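Local coordinates for protein fructosyl amine:oxygen oxidoreductase (Neosartorya fumigata, PDB 4WCT) that probably deglycates fructosyl amines (Amadori products) by oxidation, using a bound FAD, at residues I29-G34 against V219-A224; T234-G239 against D243-F248; D150-M155 against T161-G166; L275-N280 against F285-D290. One frame throughout, in Å; residues are numbered along the deposited sequence.

Contact 1: I29-G34 against V219-A224. With FAD (flavin-adenine dinucleotide), chain C.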
# COMPACT_ATOMS: atom_id res chain seq x y z
N ILE A 29 -0.68 6.48 -21.93
CA ILE A 29 -1.66 6.91 -20.92
C ILE A 29 -1.48 6.06 -19.67
O ILE A 29 -1.26 4.86 -19.77
CB ILE A 29 -3.13 6.76 -21.40
CG1 ILE A 29 -3.51 7.92 -22.31
CG2 ILE A 29 -4.09 6.70 -20.24
CD1 ILE A 29 -4.66 7.56 -23.22
N VAL A 30 -1.37 6.74 -18.53
CA VAL A 30 -1.32 6.06 -17.23
C VAL A 30 -2.60 6.38 -16.52
O VAL A 30 -2.97 7.55 -16.38
CB VAL A 30 -0.17 6.60 -16.36
CG1 VAL A 30 -0.25 6.02 -14.94
CG2 VAL A 30 1.19 6.37 -17.04
N ILE A 31 -3.35 5.33 -16.17
CA ILE A 31 -4.59 5.48 -15.46
C ILE A 31 -4.30 5.29 -13.96
O ILE A 31 -4.02 4.18 -13.49
CB ILE A 31 -5.64 4.45 -15.92
CG1 ILE A 31 -5.86 4.49 -17.45
CG2 ILE A 31 -6.93 4.59 -15.15
CD1 ILE A 31 -6.64 3.32 -18.00
N GLY A 32 -4.45 6.39 -13.24
CA GLY A 32 -4.20 6.45 -11.80
C GLY A 32 -2.89 7.17 -11.45
O GLY A 32 -1.79 6.68 -11.76
N ALA A 33 -3.04 8.32 -10.85
CA ALA A 33 -1.90 9.17 -10.38
C ALA A 33 -1.68 8.98 -8.88
O ALA A 33 -1.64 9.95 -8.10
CB ALA A 33 -2.18 10.62 -10.70
N GLY A 34 -1.61 7.72 -8.47
CA GLY A 34 -1.34 7.37 -7.07
C GLY A 34 0.09 6.96 -6.84
O GLY A 34 1.02 7.43 -7.52
N VAL A 219 -6.77 0.76 -27.00
CA VAL A 219 -6.28 1.95 -27.65
C VAL A 219 -6.42 3.21 -26.81
O VAL A 219 -6.09 4.31 -27.27
CB VAL A 219 -6.96 2.15 -29.03
CG1 VAL A 219 -6.73 0.92 -29.90
CG2 VAL A 219 -8.45 2.38 -28.89
N GLY A 220 -6.87 3.07 -25.57
CA GLY A 220 -6.90 4.21 -24.66
C GLY A 220 -8.03 4.07 -23.68
O GLY A 220 -8.37 2.96 -23.29
N ALA A 221 -8.47 5.20 -23.15
CA ALA A 221 -9.38 5.27 -22.01
C ALA A 221 -10.46 6.32 -22.23
O ALA A 221 -10.22 7.36 -22.81
CB ALA A 221 -8.60 5.62 -20.75
N ARG A 222 -11.66 6.04 -21.74
CA ARG A 222 -12.79 6.95 -21.85
C ARG A 222 -13.09 7.49 -20.47
O ARG A 222 -13.20 6.71 -19.50
CB ARG A 222 -14.02 6.17 -22.35
CG ARG A 222 -15.25 7.03 -22.59
CD ARG A 222 -16.50 6.19 -22.80
NE ARG A 222 -17.68 7.03 -22.98
CZ ARG A 222 -18.34 7.17 -24.12
NH1 ARG A 222 -18.06 6.39 -25.16
NH2 ARG A 222 -19.42 7.94 -24.17
N THR A 223 -13.13 8.81 -20.34
CA THR A 223 -13.48 9.42 -19.09
C THR A 223 -14.95 9.77 -18.95
O THR A 223 -15.73 9.61 -19.91
CB THR A 223 -12.56 10.65 -18.82
OG1 THR A 223 -12.45 11.44 -20.01
CG2 THR A 223 -11.16 10.17 -18.45
N ALA A 224 -15.36 10.18 -17.75
CA ALA A 224 -16.74 10.29 -17.39
C ALA A 224 -17.45 11.44 -18.12
O ALA A 224 -18.66 11.60 -18.01
CB ALA A 224 -16.92 10.48 -15.88
PA FAD C . -3.10 4.06 -4.82
O1A FAD C . -1.92 4.69 -4.13
O2A FAD C . -4.38 3.82 -4.07
O5B FAD C . -3.40 4.95 -6.08
C5B FAD C . -4.49 4.61 -6.95
C4B FAD C . -4.87 5.87 -7.72
O4B FAD C . -5.82 5.52 -8.78
C3B FAD C . -5.53 6.95 -6.87
O3B FAD C . -4.85 8.21 -6.97
C2B FAD C . -6.95 7.04 -7.44
O2B FAD C . -7.58 8.31 -7.32
C1B FAD C . -6.75 6.57 -8.88
N9A FAD C . -8.00 6.06 -9.47
C8A FAD C . -8.98 5.35 -8.87
N7A FAD C . -10.00 5.12 -9.73
C5A FAD C . -9.60 5.62 -10.93
C6A FAD C . -10.22 5.77 -12.24
N6A FAD C . -11.44 5.27 -12.47
N1A FAD C . -9.53 6.45 -13.17
C2A FAD C . -8.30 6.94 -12.98
N3A FAD C . -7.68 6.87 -11.78
C4A FAD C . -8.30 6.24 -10.76
N1 FAD C . 2.26 -0.46 2.04
C2 FAD C . 3.56 -0.46 2.51
O2 FAD C . 4.46 -0.65 1.69
N3 FAD C . 3.85 -0.14 3.77
C4 FAD C . 2.89 0.04 4.70
O4 FAD C . 3.11 0.33 5.91
C4X FAD C . 1.49 0.02 4.29
N5 FAD C . 0.49 0.23 5.18
C5X FAD C . -0.77 0.45 4.71
C6 FAD C . -1.78 0.89 5.55
C7 FAD C . -3.08 1.00 5.08
C7M FAD C . -4.13 1.55 5.98
C8 FAD C . -3.36 0.72 3.67
C8M FAD C . -4.71 0.87 3.08
C9 FAD C . -2.35 0.38 2.80
C9A FAD C . -1.07 0.18 3.28
N10 FAD C . -0.05 -0.25 2.42
C10 FAD C . 1.26 -0.24 2.89
C1' FAD C . -0.24 -0.61 1.02
C2' FAD C . 0.05 0.53 0.07
O2' FAD C . -0.63 1.68 0.57
C3' FAD C . -0.47 0.15 -1.32
O3' FAD C . -0.04 -1.17 -1.67
C4' FAD C . -0.02 1.15 -2.39
O4' FAD C . -0.19 2.48 -1.90
C5' FAD C . -0.90 0.96 -3.62
O5' FAD C . -0.46 1.85 -4.64
P FAD C . -1.35 2.02 -5.97
O1P FAD C . -0.66 3.05 -6.84
O2P FAD C . -1.63 0.64 -6.49
O3P FAD C . -2.72 2.64 -5.41
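A221 meets I31 through methyl groups alone: I31 CD1 stands 4.1 Å from A221 CB. Two residues earlier in the strand, I29 sends its own CD1 to the glycine beside A221, with I29 CD1 4.3 Å from G220 CA. A221, I29 and I31 bury the most surface here, and all three direct their CB atoms at the opposing segment. The two strands do not pair. Their axes come no closer than 8.1 Å and their N-to-C directions differ by 48°, so the small patch, 118 Å² in all, is face packing between two sheets. G220 has a positive phi of 150°, and its CA, bearing no side chain, leaves room for I29 CD1.

The two branches of I31 serve different partners. With chi1 at -54°, CG2 lies anti to the backbone N and reaches the adenine, I31 CG2 being 3.5 Å from FAD C2A, while the CG1 branch carries CD1 to A221. V208 and L211 of strand 208-214 also touch I31. Beyond it the chain leaves the strand and closes on the cofactor: G32 CA is 3.5 Å from FAD N3A, and G34 CA is 3.3 Å from FAD O5B. These glycines let the backbone lie directly against the FAD, and G34 is the N-cap of helix 35-46. Strand, glycine-rich turn and helix, with G32 and G34 matching the start of a GxGxxG pattern, are consistent with the dinucleotide-binding Rossmann-type fold of FAD-dependent oxidoreductases, here backed by the three-stranded antiparallel sheet that contains 217-223.

Contact 2: T234-G239 against D243-F248. With FAD (flavin-adenine dinucleotide), chain C.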
# COMPACT_ATOMS: atom_id res chain seq x y z
N THR A 234 -1.36 1.82 -22.90
CA THR A 234 -2.19 2.23 -21.76
C THR A 234 -1.73 1.43 -20.55
O THR A 234 -1.57 0.19 -20.62
CB THR A 234 -3.68 1.99 -22.04
OG1 THR A 234 -4.07 2.78 -23.17
CG2 THR A 234 -4.52 2.31 -20.85
N ILE A 235 -1.41 2.15 -19.48
CA ILE A 235 -0.99 1.51 -18.22
C ILE A 235 -2.08 1.68 -17.18
O ILE A 235 -2.48 2.81 -16.88
CB ILE A 235 0.32 2.12 -17.71
CG1 ILE A 235 1.43 1.96 -18.77
CG2 ILE A 235 0.75 1.48 -16.38
CD1 ILE A 235 2.73 2.63 -18.38
N LEU A 236 -2.60 0.57 -16.67
CA LEU A 236 -3.63 0.62 -15.66
C LEU A 236 -3.00 0.47 -14.28
O LEU A 236 -2.55 -0.63 -13.92
CB LEU A 236 -4.68 -0.46 -15.91
CG LEU A 236 -5.82 -0.60 -14.90
CD1 LEU A 236 -6.56 0.69 -14.61
CD2 LEU A 236 -6.82 -1.66 -15.35
N SER A 237 -2.94 1.58 -13.55
CA SER A 237 -2.34 1.64 -12.19
C SER A 237 -3.23 2.42 -11.29
O SER A 237 -2.80 3.37 -10.62
CB SER A 237 -0.92 2.24 -12.24
OG SER A 237 -0.90 3.53 -12.86
N ALA A 238 -4.48 1.96 -11.17
CA ALA A 238 -5.48 2.70 -10.43
C ALA A 238 -5.79 2.07 -9.07
O ALA A 238 -6.81 2.37 -8.50
CB ALA A 238 -6.75 2.89 -11.26
N GLY A 239 -4.84 1.32 -8.51
CA GLY A 239 -5.02 0.74 -7.18
C GLY A 239 -6.27 -0.09 -7.14
O GLY A 239 -6.61 -0.77 -8.10
N ASP A 243 -10.03 -2.57 -10.41
CA ASP A 243 -10.83 -3.77 -10.54
C ASP A 243 -12.13 -3.54 -11.28
O ASP A 243 -12.76 -4.51 -11.69
CB ASP A 243 -11.12 -4.31 -9.12
CG ASP A 243 -11.61 -5.74 -9.10
OD1 ASP A 243 -11.08 -6.59 -9.85
OD2 ASP A 243 -12.51 -6.02 -8.23
N SER A 244 -12.59 -2.29 -11.36
CA SER A 244 -13.82 -1.96 -12.07
C SER A 244 -13.61 -1.65 -13.56
O SER A 244 -14.58 -1.59 -14.33
CB SER A 244 -14.53 -0.79 -11.39
OG SER A 244 -13.82 0.40 -11.64
N LEU A 245 -12.35 -1.58 -14.00
CA LEU A 245 -12.02 -1.10 -15.34
C LEU A 245 -11.56 -2.20 -16.28
O LEU A 245 -11.42 -1.98 -17.47
CB LEU A 245 -10.92 -0.03 -15.27
CG LEU A 245 -11.34 1.24 -14.55
CD1 LEU A 245 -10.16 2.18 -14.51
CD2 LEU A 245 -12.52 1.92 -15.25
N LEU A 246 -11.30 -3.38 -15.73
CA LEU A 246 -10.87 -4.54 -16.49
C LEU A 246 -11.39 -5.76 -15.76
O LEU A 246 -11.43 -5.77 -14.54
CB LEU A 246 -9.35 -4.58 -16.57
CG LEU A 246 -8.70 -5.76 -17.27
CD1 LEU A 246 -8.85 -5.57 -18.78
CD2 LEU A 246 -7.24 -5.88 -16.88
N ASP A 247 -11.68 -6.83 -16.50
CA ASP A 247 -11.94 -8.12 -15.89
C ASP A 247 -10.64 -8.82 -15.50
O ASP A 247 -9.92 -9.33 -16.35
CB ASP A 247 -12.78 -9.01 -16.81
CG ASP A 247 -13.19 -10.32 -16.16
OD1 ASP A 247 -12.85 -10.58 -14.97
OD2 ASP A 247 -13.80 -11.15 -16.88
N PHE A 248 -10.27 -8.70 -14.23
CA PHE A 248 -9.05 -9.29 -13.73
C PHE A 248 -9.20 -10.77 -13.40
O PHE A 248 -8.26 -11.41 -12.89
CB PHE A 248 -8.58 -8.52 -12.49
CG PHE A 248 -7.78 -7.31 -12.81
CD1 PHE A 248 -6.43 -7.42 -13.05
CD2 PHE A 248 -8.37 -6.06 -12.90
CE1 PHE A 248 -5.66 -6.30 -13.33
CE2 PHE A 248 -7.62 -4.95 -13.19
CZ PHE A 248 -6.26 -5.08 -13.40
PA FAD C . -3.10 4.06 -4.82
O1A FAD C . -1.92 4.69 -4.13
O2A FAD C . -4.38 3.82 -4.07
O5B FAD C . -3.40 4.95 -6.08
C5B FAD C . -4.49 4.61 -6.95
C4B FAD C . -4.87 5.87 -7.72
O4B FAD C . -5.82 5.52 -8.78
C3B FAD C . -5.53 6.95 -6.87
O3B FAD C . -4.85 8.21 -6.97
C2B FAD C . -6.95 7.04 -7.44
O2B FAD C . -7.58 8.31 -7.32
C1B FAD C . -6.75 6.57 -8.88
N9A FAD C . -8.00 6.06 -9.47
C8A FAD C . -8.98 5.35 -8.87
N7A FAD C . -10.00 5.12 -9.73
C5A FAD C . -9.60 5.62 -10.93
C6A FAD C . -10.22 5.77 -12.24
N6A FAD C . -11.44 5.27 -12.47
N1A FAD C . -9.53 6.45 -13.17
C2A FAD C . -8.30 6.94 -12.98
N3A FAD C . -7.68 6.87 -11.78
C4A FAD C . -8.30 6.24 -10.76
N1 FAD C . 2.26 -0.46 2.04
C2 FAD C . 3.56 -0.46 2.51
O2 FAD C . 4.46 -0.65 1.69
N3 FAD C . 3.85 -0.14 3.77
C4 FAD C . 2.89 0.04 4.70
O4 FAD C . 3.11 0.33 5.91
C4X FAD C . 1.49 0.02 4.29
N5 FAD C . 0.49 0.23 5.18
C5X FAD C . -0.77 0.45 4.71
C6 FAD C . -1.78 0.89 5.55
C7 FAD C . -3.08 1.00 5.08
C7M FAD C . -4.13 1.55 5.98
C8 FAD C . -3.36 0.72 3.67
C8M FAD C . -4.71 0.87 3.08
C9 FAD C . -2.35 0.38 2.80
C9A FAD C . -1.07 0.18 3.28
N10 FAD C . -0.05 -0.25 2.42
C10 FAD C . 1.26 -0.24 2.89
C1' FAD C . -0.24 -0.61 1.02
C2' FAD C . 0.05 0.53 0.07
O2' FAD C . -0.63 1.68 0.57
C3' FAD C . -0.47 0.15 -1.32
O3' FAD C . -0.04 -1.17 -1.67
C4' FAD C . -0.02 1.15 -2.39
O4' FAD C . -0.19 2.48 -1.90
C5' FAD C . -0.90 0.96 -3.62
O5' FAD C . -0.46 1.85 -4.64
P FAD C . -1.35 2.02 -5.97
O1P FAD C . -0.66 3.05 -6.84
O2P FAD C . -1.63 0.64 -6.49
O3P FAD C . -2.72 2.64 -5.41
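The hydroxyl oxygen of S237, OG, is hydrogen-bonded to I31 O and more weakly to G32 O, tying the end of strand 233-236 to the glycine-rich turn after its neighbour 28-31 in the parallel part of a Rossmann-type FAD-binding sheet. Against the loop 243-248 the contact is apolar and rests on L236, which gives up 80 of the 183 Å² buried. Its CG is anti to the backbone N (chi1 177°), and the two methyls at the end of the chain divide the work. L236 CD1 packs on L245 CD1 at 3.9 Å. L236 CD2 sits 4.1 Å from L246 CB and 4.0 Å from F248 CZ, approaching that ring obliquely. On one face of the F248 ring lies L246 CD2, near the rim, so L246 and F248 pack on each other as well as on L236.

L246 and F248 also touch strand 379-383, which places the loop over the next strand of the sheet. Past S237 the chain turns to the cofactor: A238 CA lies 3.3 Å from FAD O4B, and G239, with no side chain to intervene, brings its CA to 3.5 Å from FAD O2P. From the loop side, L245 CD1 stands 3.9 Å from FAD N6A.

Contact 3: D150-M155 against T161-G166; sequences DFRRTM and TGDFPG
R152 donates from NH1 to the backbone carbonyl of G162, with R152 NH1 2.9 Å from G162 O and an N-H...O angle of 155°. The acceptor lies at the edge of the guanidinium, close to its plane, whereas the donor is tilted from the carbonyl plane. A bend at chi3 (-61°) brings the guanidinium back to G162 although the arginine CB does not face the loop. NH1 has a second acceptor in a water 2.9 Å away, and that water donates to D163 OD1 at 2.8 Å. Direct pairing of the charges is absent, since R152 NH1 and D163 OD1 are 4.4 Å apart.

F151 O accepts twice, from T154 N and from T154 OG1, the hydroxyl at 2.7 Å in the carbonyl plane. The type I turn from R152 to M155 is closed separately, by M155 N donating to R152 O at 3.3 Å. T161 OG1 is satisfied by H346, and the backbones of T161 and G162 bond to T343, so the loop is tied to the end of helix 330-343.

Beside these polar links F151 CB sits over the centre of the F164 ring, 3.6 Å from its centroid, a CH-pi contact. The two ring planes are near parallel at 12° but slid apart, F164 CD2 lying over the rim of one face of F151. W167 meets F164 edge-to-face, and R152 CG adds an oblique contact with F164 CE1.

An apolar pair anchors the buried side while the arginine links the partly exposed side to a neutral carbonyl; its coupling to D163, carried through water, is probably the weaker electrostatic component.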
# COMPACT_ATOMS: atom_id res chain seq x y z
N ASP A 150 12.32 -4.26 27.91
CA ASP A 150 13.02 -4.38 26.62
C ASP A 150 12.27 -3.55 25.57
O ASP A 150 12.89 -2.84 24.80
CB ASP A 150 13.08 -5.82 26.10
CG ASP A 150 14.02 -6.73 26.89
OD1 ASP A 150 14.92 -6.23 27.59
OD2 ASP A 150 13.88 -7.98 26.74
N PHE A 151 10.93 -3.67 25.52
CA PHE A 151 10.16 -2.87 24.55
C PHE A 151 10.30 -1.37 24.84
O PHE A 151 10.57 -0.58 23.93
CB PHE A 151 8.67 -3.26 24.56
CG PHE A 151 8.37 -4.47 23.74
CD1 PHE A 151 8.11 -4.37 22.39
CD2 PHE A 151 8.38 -5.74 24.32
CE1 PHE A 151 7.80 -5.49 21.66
CE2 PHE A 151 8.08 -6.86 23.60
CZ PHE A 151 7.76 -6.75 22.26
N ARG A 152 10.11 -0.98 26.09
CA ARG A 152 10.11 0.45 26.41
C ARG A 152 11.44 1.11 26.11
O ARG A 152 11.48 2.23 25.61
CB ARG A 152 9.69 0.71 27.85
CG ARG A 152 8.25 0.32 28.13
CD ARG A 152 7.74 0.85 29.48
NE ARG A 152 8.53 0.32 30.58
CZ ARG A 152 8.25 -0.77 31.30
NH1 ARG A 152 7.13 -1.47 31.11
NH2 ARG A 152 9.10 -1.17 32.21
N ARG A 153 12.52 0.35 26.25
CA ARG A 153 13.84 0.91 26.00
C ARG A 153 14.18 1.10 24.53
O ARG A 153 15.23 1.71 24.21
CB ARG A 153 14.93 0.06 26.65
CG ARG A 153 14.95 0.22 28.16
CD ARG A 153 16.06 -0.59 28.83
NE ARG A 153 16.25 -0.18 30.22
CZ ARG A 153 17.22 -0.62 31.00
NH1 ARG A 153 18.05 -1.57 30.58
NH2 ARG A 153 17.32 -0.15 32.24
N THR A 154 13.30 0.67 23.63
CA THR A 154 13.54 0.91 22.22
C THR A 154 13.19 2.32 21.79
O THR A 154 13.56 2.71 20.68
CB THR A 154 12.72 -0.03 21.29
OG1 THR A 154 11.32 0.26 21.43
CG2 THR A 154 13.03 -1.44 21.53
N MET A 155 12.57 3.12 22.68
CA MET A 155 12.15 4.49 22.37
C MET A 155 12.51 5.41 23.54
O MET A 155 12.80 4.93 24.64
CB MET A 155 10.65 4.53 22.08
CG MET A 155 10.29 3.73 20.84
SD MET A 155 8.58 3.95 20.36
CE MET A 155 8.37 2.58 19.21
N THR A 161 5.05 3.35 27.58
CA THR A 161 4.80 3.37 29.00
C THR A 161 4.06 2.11 29.46
O THR A 161 3.77 1.94 30.64
CB THR A 161 3.97 4.60 29.39
OG1 THR A 161 2.72 4.55 28.70
CG2 THR A 161 4.69 5.88 29.01
N GLY A 162 3.64 1.28 28.51
CA GLY A 162 2.77 0.14 28.85
C GLY A 162 3.48 -1.08 29.39
O GLY A 162 4.71 -1.12 29.53
N ASP A 163 2.68 -2.09 29.70
CA ASP A 163 3.15 -3.31 30.27
C ASP A 163 3.32 -4.44 29.25
O ASP A 163 3.82 -5.49 29.60
CB ASP A 163 2.15 -3.78 31.33
CG ASP A 163 2.19 -2.97 32.56
OD1 ASP A 163 3.23 -2.34 32.90
OD2 ASP A 163 1.16 -2.97 33.24
N PHE A 164 2.91 -4.21 27.99
CA PHE A 164 3.16 -5.16 26.90
C PHE A 164 2.82 -6.61 27.27
O PHE A 164 3.69 -7.51 27.16
CB PHE A 164 4.61 -5.06 26.41
CG PHE A 164 4.97 -3.73 25.79
CD1 PHE A 164 5.24 -2.61 26.58
CD2 PHE A 164 4.92 -3.55 24.43
CE1 PHE A 164 5.51 -1.36 25.98
CE2 PHE A 164 5.25 -2.35 23.84
CZ PHE A 164 5.47 -1.24 24.61
N PRO A 165 1.59 -6.84 27.79
CA PRO A 165 1.32 -8.13 28.44
C PRO A 165 1.33 -9.30 27.46
O PRO A 165 0.54 -9.32 26.51
CB PRO A 165 -0.05 -7.93 29.11
CG PRO A 165 -0.33 -6.45 29.06
CD PRO A 165 0.46 -5.90 27.92
N GLY A 166 2.28 -10.21 27.65
CA GLY A 166 2.47 -11.34 26.76
C GLY A 166 3.24 -11.07 25.49
O GLY A 166 3.50 -12.00 24.73
O HOH W 1 5.94 -3.18 33.07

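Contact 4: L275-N280 against F285-D290; sequences LPVLFN and FFMEPD
Strands 277-280 and 285-287 run antiparallel, their N-to-C directions 170° apart and their axes 5.1 Å apart at closest. L278 and F286 form a hydrogen-bonded pair, yet the bond from F286 N to L278 O is weak, while F285 CA approaches the same carbonyl oxygen of L278. The F279-F285 pair is non-hydrogen-bonded, with CA atoms 4.3 Å apart. Further along, waters take over the ladder: one accepts from E288 N and donates to L275 O, and another donates to both P276 O and F286 O.

At that end the E288 side chain, extended beyond CG, reaches the backbone N of L275. L275 N donates to E288 OE2 at 2.9 Å and 154°, meeting the carboxylate from above its plane. W178 also bonds to OE2 and the backbone N of N274 to OE1, so three donors fix the group. E288 CB packs on L275 CD1 at 3.7 Å.

F286 and L278 share one side of the sheet. The F286 ring receives L278 CD2 at its edge, 4.0 Å from CE2, and L275 CD1 obliquely, 3.9 Å from CE1. On the other side F279 and F285 make an offset edge-to-face pair: the edge of F285 points at the F279 face, planes at 82°, centroids 5.7 Å apart. V277 CG2 packs against M287 CG.

Strand 117-121 flanks 277-280 and strand 295-310 flanks 284-287. The unit is thus a beta hairpin within the large mixed sheet, and the F285 side chain, whose nearest atoms come within about 4 Å of the FAD, places the face bearing F279 and F285 beside the cofactor.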
# COMPACT_ATOMS: atom_id res chain seq x y z
N LEU A 275 11.56 7.32 15.95
CA LEU A 275 11.03 6.13 16.56
C LEU A 275 11.04 4.95 15.59
O LEU A 275 10.58 5.09 14.46
CB LEU A 275 9.58 6.38 17.01
CG LEU A 275 9.34 7.50 18.04
CD1 LEU A 275 7.88 7.55 18.43
CD2 LEU A 275 10.22 7.35 19.27
N PRO A 276 11.52 3.79 16.04
CA PRO A 276 11.27 2.63 15.20
C PRO A 276 9.77 2.38 15.08
O PRO A 276 8.99 2.69 15.99
CB PRO A 276 11.93 1.49 15.95
CG PRO A 276 11.94 1.93 17.37
CD PRO A 276 12.11 3.42 17.33
N VAL A 277 9.35 1.79 13.96
CA VAL A 277 7.96 1.35 13.83
C VAL A 277 7.72 0.27 14.85
O VAL A 277 8.53 -0.65 14.97
CB VAL A 277 7.71 0.82 12.41
CG1 VAL A 277 6.28 0.28 12.25
CG2 VAL A 277 7.99 1.91 11.38
N LEU A 278 6.61 0.34 15.60
CA LEU A 278 6.24 -0.75 16.48
C LEU A 278 5.00 -1.45 15.92
O LEU A 278 3.94 -0.82 15.87
CB LEU A 278 5.94 -0.22 17.87
CG LEU A 278 5.37 -1.22 18.88
CD1 LEU A 278 6.39 -2.30 19.25
CD2 LEU A 278 4.93 -0.48 20.13
N PHE A 279 5.13 -2.74 15.62
CA PHE A 279 4.07 -3.53 14.99
C PHE A 279 3.84 -4.82 15.77
O PHE A 279 4.76 -5.60 15.95
CB PHE A 279 4.51 -3.85 13.55
CG PHE A 279 3.53 -4.70 12.77
CD1 PHE A 279 2.16 -4.56 12.91
CD2 PHE A 279 4.02 -5.58 11.84
CE1 PHE A 279 1.28 -5.24 12.07
CE2 PHE A 279 3.15 -6.29 11.00
CZ PHE A 279 1.79 -6.09 11.10
N ASN A 280 2.62 -5.03 16.23
CA ASN A 280 2.15 -6.32 16.71
C ASN A 280 1.18 -6.89 15.68
O ASN A 280 0.17 -6.24 15.32
CB ASN A 280 1.47 -6.16 18.08
CG ASN A 280 0.84 -7.44 18.58
OD1 ASN A 280 0.27 -8.20 17.80
ND2 ASN A 280 0.80 -7.61 19.88
N PHE A 285 -0.11 -1.13 14.65
CA PHE A 285 1.14 -0.43 14.67
C PHE A 285 0.93 1.06 14.84
O PHE A 285 -0.15 1.57 14.57
CB PHE A 285 2.00 -0.74 13.44
CG PHE A 285 1.34 -0.43 12.11
CD1 PHE A 285 0.76 -1.46 11.38
CD2 PHE A 285 1.43 0.82 11.54
CE1 PHE A 285 0.20 -1.21 10.12
CE2 PHE A 285 0.86 1.07 10.30
CZ PHE A 285 0.27 0.05 9.58
N PHE A 286 1.99 1.76 15.22
CA PHE A 286 1.95 3.23 15.19
C PHE A 286 3.24 3.77 14.67
O PHE A 286 4.27 3.09 14.71
CB PHE A 286 1.64 3.84 16.56
CG PHE A 286 2.85 4.10 17.43
CD1 PHE A 286 3.41 5.36 17.49
CD2 PHE A 286 3.34 3.12 18.24
CE1 PHE A 286 4.47 5.62 18.35
CE2 PHE A 286 4.41 3.35 19.09
CZ PHE A 286 5.00 4.59 19.11
N MET A 287 3.17 5.00 14.14
CA MET A 287 4.37 5.68 13.68
C MET A 287 4.48 7.06 14.31
O MET A 287 3.54 7.61 14.87
CB MET A 287 4.49 5.75 12.15
CG MET A 287 5.14 4.49 11.57
SD MET A 287 5.04 4.09 9.81
CE MET A 287 3.37 3.45 9.68
N GLU A 288 5.69 7.60 14.29
CA GLU A 288 5.91 8.80 15.04
C GLU A 288 5.06 9.97 14.52
O GLU A 288 4.72 10.06 13.33
CB GLU A 288 7.39 9.14 15.13
CG GLU A 288 8.00 9.70 13.87
CD GLU A 288 9.50 9.91 14.01
OE1 GLU A 288 9.92 11.06 14.18
OE2 GLU A 288 10.25 8.91 13.96
N PRO A 289 4.76 10.91 15.39
CA PRO A 289 3.92 12.05 15.01
C PRO A 289 4.48 12.83 13.83
O PRO A 289 5.71 13.00 13.72
CB PRO A 289 3.92 12.90 16.26
CG PRO A 289 4.17 11.91 17.37
CD PRO A 289 5.10 10.91 16.82
N ASP A 290 3.61 13.31 12.94
CA ASP A 290 4.11 14.00 11.75
C ASP A 290 4.64 15.38 12.09
O ASP A 290 4.25 15.99 13.08
CB ASP A 290 3.06 14.06 10.62
CG ASP A 290 2.08 15.17 10.80
OD1 ASP A 290 1.21 15.00 11.67
OD2 ASP A 290 2.15 16.21 10.05
O HOH W 2 7.83 5.65 13.86
O HOH W 3 6.77 4.15 15.93

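How the contacts relate
Contacts 1 and 2 adjoin, with centres 9 Å apart, because strands 28-31 and 233-236 are neighbours in one sheet: I29 O lies 2.7 Å from I235 N and I31 N lies 2.8 Å from I235 O, both probable hydrogen bonds. Both touch the adenosine and phosphate part of the FAD. Contacts 3 and 4 form a second pair, centres 13 Å apart, where M155 SD packs 3.8 Å from F286 CZ. The pairs lie on opposite sides of the chain's centre; contacts 2 and 4 are about 18 Å apart at their nearest atoms. The FAD spans this gap, contact 4 reaching it through F285, whereas contact 3 connects through contact 4.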